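Local coordinates for hypothetical protein yigZ (Escherichia coli, PDB 1VI7) that is of uncertain function, belongs to the IMPACT family and may bind guanyl ribonucleotides and hydrolyse ribonucleoside triphosphates, at residues E36-F41 with E97-V102. Sequence-based numbering, arbitrary orientation.
Sequences EAAKAF and EITAVV
Ala-38 brings its methyl against the hydroxyl end of Thr-99, where helix 34-48 comes close to strand 98-105 and the CA atoms of Ala-38 and Thr-99 lie 5.7 Å apart. A side chain as small as a methyl is consistent with so close an approach of helix and strand. That hydroxyl is satisfied away from the helix segment, through a hydrogen bond between OG1 of Thr-99 and OG1 of Thr-32. One turn on, Phe-41 passes alongside Thr-99, the two side chains running in opposite directions. With chi1 at 86°, CG of Phe-41 is tucked over its own backbone and the far end of the ring turns to the strand; CZ of Phe-41 comes 3.7 Å from O of Thr-99, which lies at the ring edge in its plane. CZ also lies near the threonine methyl CG2, and CE2 near its CB. With Phe-41 cut back to an alanine, the methyl of Thr-99 is likely to lose its aromatic neighbour and a gap to open between helix and strand. Helix 34-48 thus packs on one face of the five-stranded antiparallel sheet: Phe-41 also touches Ala-30 of strand 23-31, while Ala-38 and Thr-99 both rest on Trp-59 of strand 57-60, the two strands that flank 98-105.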
ATOM      1  N   GLU A  36      -1.757   8.087  -3.082  1.00 59.98           N
ATOM      2  CA  GLU A  36      -1.870   9.327  -2.271  1.00 60.49           C
ATOM      3  C   GLU A  36      -0.953   9.133  -1.054  1.00 59.85           C
ATOM      4  O   GLU A  36      -0.075   9.950  -0.798  1.00 60.05           O
ATOM      5  CB  GLU A  36      -3.275   9.659  -1.833  1.00 62.97           C
ATOM      6  CG  GLU A  36      -3.566  11.085  -1.380  1.00 62.30           C
ATOM      7  CD  GLU A  36      -4.819  11.233  -0.532  1.00 62.14           C
ATOM      8  OE1 GLU A  36      -5.955  11.323  -1.067  1.00 61.68           O
ATOM      9  OE2 GLU A  36      -4.697  11.262   0.713  1.00 61.04           O
ATOM     10  N   ALA A  37      -1.103   7.946  -0.464  1.00 58.99           N
ATOM     11  CA  ALA A  37      -0.319   7.548   0.699  1.00 56.61           C
ATOM     12  C   ALA A  37       1.167   7.758   0.441  1.00 55.71           C
ATOM     13  O   ALA A  37       1.846   8.427   1.218  1.00 54.36           O
ATOM     14  CB  ALA A  37      -0.621   6.117   1.061  1.00 58.07           C
ATOM     15  N   ALA A  38       1.652   7.233  -0.679  1.00 55.13           N
ATOM     16  CA  ALA A  38       3.052   7.427  -1.052  1.00 55.23           C
ATOM     17  C   ALA A  38       3.413   8.908  -1.064  1.00 56.48           C
ATOM     18  O   ALA A  38       4.345   9.416  -0.420  1.00 55.58           O
ATOM     19  CB  ALA A  38       3.280   6.821  -2.425  1.00 53.10           C
ATOM     20  N   LYS A  39       2.617   9.674  -1.809  1.00 57.86           N
ATOM     21  CA  LYS A  39       2.834  11.114  -1.913  1.00 59.78           C
ATOM     22  C   LYS A  39       2.729  11.808  -0.562  1.00 60.94           C
ATOM     23  O   LYS A  39       3.460  12.755  -0.268  1.00 60.13           O
ATOM     24  CB  LYS A  39       1.812  11.706  -2.879  1.00 61.96           C
ATOM     25  CG  LYS A  39       2.216  13.082  -3.395  1.00 65.10           C
ATOM     26  CD  LYS A  39       2.316  13.049  -4.922  1.00 66.47           C
ATOM     27  CE  LYS A  39       3.527  12.209  -5.343  1.00 67.60           C
ATOM     28  NZ  LYS A  39       4.796  12.826  -4.846  1.00 66.03           N
ATOM     29  N   ALA A  40       1.778  11.348   0.255  1.00 61.56           N
ATOM     30  CA  ALA A  40       1.601  11.855   1.594  1.00 62.77           C
ATOM     31  C   ALA A  40       2.891  12.096   2.356  1.00 63.64           C
ATOM     32  O   ALA A  40       3.173  13.245   2.740  1.00 64.79           O
ATOM     33  CB  ALA A  40       0.698  10.914   2.385  1.00 63.01           C
ATOM     34  N   PHE A  41       3.724  11.080   2.610  1.00 63.28           N
ATOM     35  CA  PHE A  41       4.920  11.329   3.408  1.00 62.81           C
ATOM     36  C   PHE A  41       6.132  11.775   2.650  1.00 62.69           C
ATOM     37  O   PHE A  41       7.184  12.103   3.237  1.00 62.43           O
ATOM     38  CB  PHE A  41       5.194  10.187   4.368  1.00 63.23           C
ATOM     39  CG  PHE A  41       5.982   9.054   3.797  1.00 63.25           C
ATOM     40  CD1 PHE A  41       7.266   8.784   4.249  1.00 62.94           C
ATOM     41  CD2 PHE A  41       5.432   8.257   2.802  1.00 63.05           C
ATOM     42  CE1 PHE A  41       7.996   7.735   3.723  1.00 60.56           C
ATOM     43  CE2 PHE A  41       6.156   7.213   2.279  1.00 62.28           C
ATOM     44  CZ  PHE A  41       7.436   6.957   2.739  1.00 62.02           C
ATOM     45  N   GLU A  97       2.646  -2.509  -0.811  1.00 37.78           N
ATOM     46  CA  GLU A  97       2.212  -1.328  -0.091  1.00 37.23           C
ATOM     47  C   GLU A  97       3.293  -0.623   0.690  1.00 37.75           C
ATOM     48  O   GLU A  97       3.085  -0.210   1.843  1.00 38.16           O
ATOM     49  CB  GLU A  97       1.104  -1.729   0.910  1.00 35.90           C
ATOM     50  CG  GLU A  97      -0.091  -2.443   0.336  1.00 31.89           C
ATOM     51  CD  GLU A  97      -1.196  -2.710   1.332  1.00 30.84           C
ATOM     52  OE1 GLU A  97      -2.087  -3.513   0.988  1.00 26.19           O
ATOM     53  OE2 GLU A  97      -1.149  -2.151   2.457  1.00 33.94           O
ATOM     54  N   ILE A  98       4.402  -0.288   0.042  1.00 38.35           N
ATOM     55  CA  ILE A  98       5.486   0.414   0.744  1.00 35.95           C
ATOM     56  C   ILE A  98       6.101   1.462  -0.170  1.00 36.78           C
ATOM     57  O   ILE A  98       6.214   1.222  -1.366  1.00 38.12           O
ATOM     58  CB  ILE A  98       6.549  -0.595   1.205  1.00 27.52           C
ATOM     59  CG1 ILE A  98       7.783   0.066   1.784  1.00 27.57           C
ATOM     60  CG2 ILE A  98       6.900  -1.514   0.062  1.00 25.01           C
ATOM     61  CD1 ILE A  98       8.748  -0.871   2.483  1.00 29.24           C
ATOM     62  N   THR A  99       6.668   2.494   0.415  1.00 36.85           N
ATOM     63  CA  THR A  99       7.264   3.592  -0.319  1.00 38.14           C
ATOM     64  C   THR A  99       8.596   3.936   0.315  1.00 38.69           C
ATOM     65  O   THR A  99       8.734   3.699   1.518  1.00 38.26           O
ATOM     66  CB  THR A  99       6.283   4.789  -0.246  1.00 40.11           C
ATOM     67  OG1 THR A  99       5.188   4.546  -1.146  1.00 39.01           O
ATOM     68  CG2 THR A  99       6.938   6.100  -0.592  1.00 39.34           C
ATOM     69  N   ALA A 100       9.544   4.472  -0.452  1.00 38.98           N
ATOM     70  CA  ALA A 100      10.839   4.780   0.178  1.00 39.58           C
ATOM     71  C   ALA A 100      11.346   6.143  -0.262  1.00 38.73           C
ATOM     72  O   ALA A 100      10.960   6.621  -1.327  1.00 39.26           O
ATOM     73  CB  ALA A 100      11.856   3.694  -0.173  1.00 41.02           C
ATOM     74  N   VAL A 101      12.069   6.832   0.623  1.00 36.29           N
ATOM     75  CA  VAL A 101      12.645   8.094   0.310  1.00 36.86           C
ATOM     76  C   VAL A 101      14.106   8.235   0.738  1.00 39.03           C
ATOM     77  O   VAL A 101      14.461   8.184   1.912  1.00 39.01           O
ATOM     78  CB  VAL A 101      11.902   9.306   0.879  1.00 35.64           C
ATOM     79  CG1 VAL A 101      12.747  10.575   0.651  1.00 32.55           C
ATOM     80  CG2 VAL A 101      10.543   9.495   0.224  1.00 36.79           C
ATOM     81  N   VAL A 102      14.977   8.486  -0.257  1.00 39.57           N
ATOM     82  CA  VAL A 102      16.377   8.756   0.179  1.00 40.88           C
ATOM     83  C   VAL A 102      16.515  10.270   0.218  1.00 42.29           C
ATOM     84  O   VAL A 102      15.648  10.935  -0.394  1.00 43.86           O
ATOM     85  CB  VAL A 102      17.373   7.988  -0.640  1.00 40.12           C
ATOM     86  CG1 VAL A 102      18.761   7.999  -0.006  1.00 40.64           C
ATOM     87  CG2 VAL A 102      16.923   6.518  -0.772  1.00 38.38           C
TER